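PDB 6H4L: titin from Homo sapiens, which probably helps build and hold together the muscle sarcomere, this immunoglobulin domain belonging to the M-band segment of the giant chain. Local coordinates for residues R27-V32 with S61-L66; L69-D74 with A94-T99. All blocks are in the same frame, centred on the assembly; numbering follows the deposited sequence.

Contact 1 (R27-V32 with S61-L66)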
loop_
_atom_site.group_PDB
_atom_site.type_symbol
_atom_site.label_atom_id
_atom_site.label_comp_id
_atom_site.label_asym_id
_atom_site.label_seq_id
_atom_site.Cartn_x
_atom_site.Cartn_y
_atom_site.Cartn_z
ATOM N N ARG A 27 -8.276 -5.312 -1.179
ATOM C CA ARG A 27 -7.577 -4.034 -1.225
ATOM C C ARG A 27 -6.987 -3.702 0.124
ATOM O O ARG A 27 -7.565 -4.048 1.158
ATOM C CB ARG A 27 -8.550 -2.919 -1.597
ATOM C CG ARG A 27 -8.949 -2.907 -3.040
ATOM C CD ARG A 27 -9.994 -1.844 -3.344
ATOM N NE ARG A 27 -10.323 -1.872 -4.766
ATOM C CZ ARG A 27 -11.424 -1.350 -5.296
ATOM N NH1 ARG A 27 -12.322 -0.762 -4.514
ATOM N NH2 ARG A 27 -11.630 -1.431 -6.607
ATOM N N PHE A 28 -5.845 -3.016 0.091
ATOM C CA PHE A 28 -5.312 -2.288 1.239
ATOM C C PHE A 28 -5.438 -0.810 0.917
ATOM O O PHE A 28 -5.196 -0.391 -0.208
ATOM C CB PHE A 28 -3.842 -2.627 1.475
ATOM C CG PHE A 28 -3.612 -4.007 2.064
ATOM C CD1 PHE A 28 -3.745 -4.219 3.426
ATOM C CD2 PHE A 28 -3.233 -5.067 1.260
ATOM C CE1 PHE A 28 -3.522 -5.470 3.979
ATOM C CE2 PHE A 28 -3.015 -6.334 1.807
ATOM C CZ PHE A 28 -3.159 -6.529 3.166
ATOM N N ILE A 29 -5.802 -0.013 1.907
ATOM C CA ILE A 29 -5.993 1.419 1.675
ATOM C C ILE A 29 -5.340 2.182 2.814
ATOM O O ILE A 29 -5.467 1.797 3.968
ATOM C CB ILE A 29 -7.489 1.780 1.596
ATOM C CG1 ILE A 29 -8.158 1.044 0.431
ATOM C CG2 ILE A 29 -7.667 3.284 1.407
ATOM C CD1 ILE A 29 -9.684 1.076 0.467
ATOM N N LEU A 30 -4.623 3.250 2.482
ATOM C CA LEU A 30 -4.103 4.138 3.522
ATOM C C LEU A 30 -4.221 5.569 3.040
ATOM O O LEU A 30 -4.524 5.825 1.884
ATOM C CB LEU A 30 -2.665 3.801 3.907
ATOM C CG LEU A 30 -1.536 3.982 2.902
ATOM C CD1 LEU A 30 -0.204 4.152 3.604
ATOM C CD2 LEU A 30 -1.463 2.736 1.999
ATOM N N ASN A 31 -4.044 6.520 3.952
ATOM C CA ASN A 31 -4.085 7.910 3.558
ATOM C C ASN A 31 -2.820 8.611 4.012
ATOM O O ASN A 31 -2.425 8.473 5.171
ATOM C CB ASN A 31 -5.271 8.610 4.210
ATOM C CG ASN A 31 -5.469 10.005 3.683
ATOM O OD1 ASN A 31 -5.996 10.207 2.593
ATOM N ND2 ASN A 31 -5.038 10.984 4.459
ATOM N N VAL A 32 -2.181 9.318 3.085
ATOM C CA VAL A 32 -0.941 10.044 3.391
ATOM C C VAL A 32 -1.150 11.525 3.099
ATOM O O VAL A 32 -1.823 11.897 2.130
ATOM C CB VAL A 32 0.258 9.479 2.577
ATOM C CG1 VAL A 32 0.046 9.692 1.079
ATOM C CG2 VAL A 32 1.595 10.076 3.055
ATOM N N SER A 61 -4.904 11.930 -4.626
ATOM C CA SER A 61 -4.775 13.020 -3.660
ATOM C C SER A 61 -4.353 12.556 -2.261
ATOM O O SER A 61 -4.725 13.167 -1.254
ATOM C CB SER A 61 -6.080 13.819 -3.572
ATOM O OG SER A 61 -6.496 14.258 -4.853
ATOM N N GLY A 62 -3.561 11.491 -2.195
ATOM C CA GLY A 62 -3.088 10.991 -0.915
ATOM C C GLY A 62 -3.808 9.742 -0.420
ATOM O O GLY A 62 -3.357 9.098 0.522
ATOM N N VAL A 63 -4.928 9.408 -1.046
ATOM C CA VAL A 63 -5.561 8.122 -0.742
ATOM C C VAL A 63 -4.850 7.066 -1.585
ATOM O O VAL A 63 -4.898 7.136 -2.813
ATOM C CB VAL A 63 -7.054 8.124 -1.074
ATOM C CG1 VAL A 63 -7.663 6.753 -0.764
ATOM C CG2 VAL A 63 -7.787 9.212 -0.287
ATOM N N LEU A 64 -4.183 6.116 -0.926
ATOM C CA LEU A 64 -3.356 5.114 -1.600
ATOM C C LEU A 64 -4.093 3.793 -1.529
ATOM O O LEU A 64 -4.512 3.400 -0.447
ATOM C CB LEU A 64 -2.020 4.959 -0.880
ATOM C CG LEU A 64 -1.298 6.275 -0.593
ATOM C CD1 LEU A 64 0.046 5.932 0.033
ATOM C CD2 LEU A 64 -1.132 7.066 -1.874
ATOM N N THR A 65 -4.248 3.108 -2.663
ATOM C CA THR A 65 -4.945 1.815 -2.673
ATOM C C THR A 65 -4.077 0.806 -3.400
ATOM O O THR A 65 -3.541 1.107 -4.474
ATOM C CB THR A 65 -6.321 1.906 -3.381
ATOM O OG1 THR A 65 -7.107 2.952 -2.775
ATOM C CG2 THR A 65 -7.089 0.579 -3.293
ATOM N N LEU A 66 -3.920 -0.371 -2.793
ATOM C CA LEU A 66 -3.299 -1.517 -3.456
ATOM C C LEU A 66 -4.397 -2.533 -3.659
ATOM O O LEU A 66 -5.112 -2.865 -2.724
ATOM C CB LEU A 66 -2.201 -2.136 -2.588
ATOM C CG LEU A 66 -1.631 -3.472 -3.117
ATOM C CD1 LEU A 66 -0.903 -3.231 -4.426
ATOM C CD2 LEU A 66 -0.684 -4.118 -2.093
#
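Phe28 and Leu66 form one of the antiparallel pairs between strand B (26-35) and strand E (63-68) of an I-set immunoglobulin domain. Phe28 N binds Leu66 O at 2.9 Å, and the bond returns from Leu66 N to Phe28 O. Leu30 and Leu64 repeat this pattern. There the Leu64 N to Leu30 O bond is 2.8 Å and nearly straight, with 172° at the hydrogen. At the turn end Val32 N donates to Gly62 O at 2.8 Å.

Phe28, Leu30, Val32, Leu64 and Leu66 turn into the core of the beta sandwich. Trp42 and Cys83 of the other sheet meet several of them there. Leu30 has CG between its backbone N and carbonyl carbon (chi1 66°). This brings Leu30 CD2 to 3.7 Å from Leu64 CB. Leu64 CD1 reaches on to Val32 CG1 at 3.9 Å.

The opposite face carries Ile29, Asn31, Val63 and Thr65. Ile29 lies side by side with Val63 and with Thr65. Thr65 CG2 also meets the extended Arg27 chain, 3.8 Å from Arg27 CD. The Arg27 guanidinium itself forms a salt bridge with Glu67, and Asn31 ND2 is hydrogen-bonded to Thr12 OG1.

Contact 2 (L69-D74 with A94-T99)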
loop_
_atom_site.group_PDB
_atom_site.type_symbol
_atom_site.label_atom_id
_atom_site.label_comp_id
_atom_site.label_asym_id
_atom_site.label_seq_id
_atom_site.Cartn_x
_atom_site.Cartn_y
_atom_site.Cartn_z
ATOM N N LEU A 69 -5.720 -9.079 -7.059
ATOM C CA LEU A 69 -6.823 -9.820 -7.643
ATOM C C LEU A 69 -6.593 -11.317 -7.497
ATOM O O LEU A 69 -5.450 -11.764 -7.482
ATOM C CB LEU A 69 -6.949 -9.492 -9.129
ATOM C CG LEU A 69 -7.214 -8.041 -9.521
ATOM C CD1 LEU A 69 -7.509 -7.983 -11.013
ATOM C CD2 LEU A 69 -8.376 -7.491 -8.722
ATOM N N ASP A 70 -7.684 -12.074 -7.392
ATOM C CA ASP A 70 -7.647 -13.532 -7.418
ATOM C C ASP A 70 -6.655 -14.134 -6.422
ATOM O O ASP A 70 -5.776 -14.907 -6.792
ATOM C CB ASP A 70 -7.323 -14.004 -8.822
ATOM C CG ASP A 70 -7.365 -15.511 -8.943
ATOM O OD1 ASP A 70 -8.174 -16.096 -8.206
ATOM O OD2 ASP A 70 -6.555 -16.040 -9.717
ATOM N N CYS A 71 -6.848 -13.796 -5.154
ATOM C CA CYS A 71 -5.911 -14.129 -4.084
ATOM C C CYS A 71 -5.727 -15.609 -3.805
ATOM O O CYS A 71 -6.693 -16.330 -3.583
ATOM C CB CYS A 71 -6.343 -13.443 -2.793
ATOM S SG CYS A 71 -6.068 -11.658 -2.803
ATOM N N HIS A 72 -4.470 -16.045 -3.791
ATOM C CA HIS A 72 -4.134 -17.417 -3.428
ATOM C C HIS A 72 -3.234 -17.416 -2.201
ATOM O O HIS A 72 -2.892 -16.347 -1.675
ATOM C CB HIS A 72 -3.435 -18.129 -4.588
ATOM C CG HIS A 72 -4.247 -18.187 -5.845
ATOM N ND1 HIS A 72 -3.679 -18.123 -7.098
ATOM C CD2 HIS A 72 -5.582 -18.310 -6.042
ATOM C CE1 HIS A 72 -4.627 -18.199 -8.014
ATOM N NE2 HIS A 72 -5.790 -18.317 -7.400
ATOM N N THR A 73 -2.849 -18.605 -1.743
ATOM C CA THR A 73 -2.023 -18.720 -0.547
ATOM C C THR A 73 -0.717 -17.942 -0.685
ATOM O O THR A 73 -0.248 -17.322 0.276
ATOM C CB THR A 73 -1.724 -20.186 -0.209
ATOM O OG1 THR A 73 -2.959 -20.890 -0.024
ATOM C CG2 THR A 73 -0.896 -20.281 1.063
ATOM N N ASP A 74 -0.149 -17.959 -1.886
ATOM C CA ASP A 74 1.119 -17.280 -2.159
ATOM C C ASP A 74 1.041 -15.766 -1.979
ATOM O O ASP A 74 2.064 -15.092 -1.885
ATOM C CB ASP A 74 1.593 -17.594 -3.580
ATOM N N ALA A 94 0.984 -4.074 6.698
ATOM C CA ALA A 94 -0.097 -4.880 7.237
ATOM C C ALA A 94 0.012 -6.272 6.643
ATOM O O ALA A 94 0.732 -6.491 5.670
ATOM C CB ALA A 94 -1.458 -4.254 6.899
ATOM N N THR A 95 -0.718 -7.210 7.231
ATOM C CA THR A 95 -0.656 -8.594 6.790
ATOM C C THR A 95 -1.909 -9.008 6.041
ATOM O O THR A 95 -3.017 -8.596 6.378
ATOM C CB THR A 95 -0.462 -9.550 7.975
ATOM O OG1 THR A 95 -1.583 -9.447 8.862
ATOM C CG2 THR A 95 0.815 -9.223 8.724
ATOM N N LEU A 96 -1.718 -9.825 5.013
ATOM C CA LEU A 96 -2.830 -10.486 4.345
ATOM C C LEU A 96 -2.823 -11.966 4.694
ATOM O O LEU A 96 -1.788 -12.627 4.609
ATOM C CB LEU A 96 -2.717 -10.333 2.831
ATOM C CG LEU A 96 -3.925 -10.873 2.061
ATOM C CD1 LEU A 96 -5.194 -10.103 2.419
ATOM C CD2 LEU A 96 -3.665 -10.846 0.563
ATOM N N ASP A 97 -3.980 -12.484 5.088
ATOM C CA ASP A 97 -4.141 -13.919 5.274
ATOM C C ASP A 97 -5.199 -14.424 4.318
ATOM O O ASP A 97 -6.384 -14.136 4.478
ATOM C CB ASP A 97 -4.523 -14.247 6.717
ATOM C CG ASP A 97 -3.351 -14.125 7.672
ATOM O OD1 ASP A 97 -2.244 -14.589 7.321
ATOM O OD2 ASP A 97 -3.535 -13.558 8.769
ATOM N N VAL A 98 -4.762 -15.172 3.311
ATOM C CA VAL A 98 -5.688 -15.779 2.364
ATOM C C VAL A 98 -6.160 -17.124 2.911
ATOM O O VAL A 98 -5.367 -18.047 3.093
ATOM C CB VAL A 98 -5.041 -15.942 0.975
ATOM C CG1 VAL A 98 -6.077 -16.386 -0.045
ATOM C CG2 VAL A 98 -4.400 -14.634 0.541
ATOM N N THR A 99 -7.456 -17.223 3.185
ATOM C CA THR A 99 -8.015 -18.398 3.850
ATOM C C THR A 99 -8.685 -19.351 2.865
ATOM O O THR A 99 -9.292 -18.918 1.888
ATOM C CB THR A 99 -9.034 -17.982 4.925
ATOM O OG1 THR A 99 -10.155 -17.345 4.299
ATOM C CG2 THR A 99 -8.394 -17.011 5.909
#
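Val98 presses its two methyl groups against the backbone of Cys71 and His72. This joins the E-F loop of the immunoglobulin fold to the end of strand G (88-98). The touch is van der Waals contact alone, with no hydrogen bond between the two segments.

The Val98 side chain points toward the loop. Val98 CB already lies 3.4 Å from His72 O. From there the two branches part. Val98 CG1 stands opposite the backbone N (chi1 -172°) and comes 3.6 Å from Cys71 O. It therefore meets the loop at two carbonyls, since His72 O is also 3.6 Å from Val98 CG1. Val98 CG2 lies beside the backbone N and reaches closer, 3.2 Å from His72 O. Val98 CG2 also packs 4.0 Å from Cys71 CB. The His72 carbonyl oxygen is thus met by all three carbons of the valine side chain beyond CA. Val20 of strand 18-20 touches the same valine, and the Val98 N is hydrogen-bonded to Ser76 OG.

Cys71 also points toward strand G. Cys71 SG sits beside Leu96 CD2 at 4.2 Å, while Thr26 and Val20 pack around it. The Cys71 backbone is hydrogen-bonded to Gly23 and Gln24, which ties this part of the loop to the turn between strands 18-20 and 26-35.

The CB of His72 is directed away from strand G. His72 and Asp70 contribute to the zinc site seen in this structure, and the nearest atom of the His72 side chain is about 2 Å from the metal. The His72 N is hydrogen-bonded to Asp75 OD2. The imidazole also lies against its own loop: Asp70 O stands 3.4 Å above the plane of the His72 ring, over its centre.

Along the chain the two segments of contact 1 both come before those of contact 2, and the centres of the contacts are 18 Å apart. Contact 1 lies within one sheet of the sandwich, between the neighbouring strands 26-35 and 63-68. Strand 63-68 then leads into the loop of contact 2. That loop crosses to strand 77-85 of the other sheet and packs on strand 88-98, which belongs to that sheet too. Contact 2 therefore sits where the chain passes between the sheets, at the zinc-bearing end of the domain. The two contacts touch at Phe28: its ring meets Ala94 CB, Thr95 O and Leu96 CB. Through this ring the core of contact 1 continues onto strand 88-98.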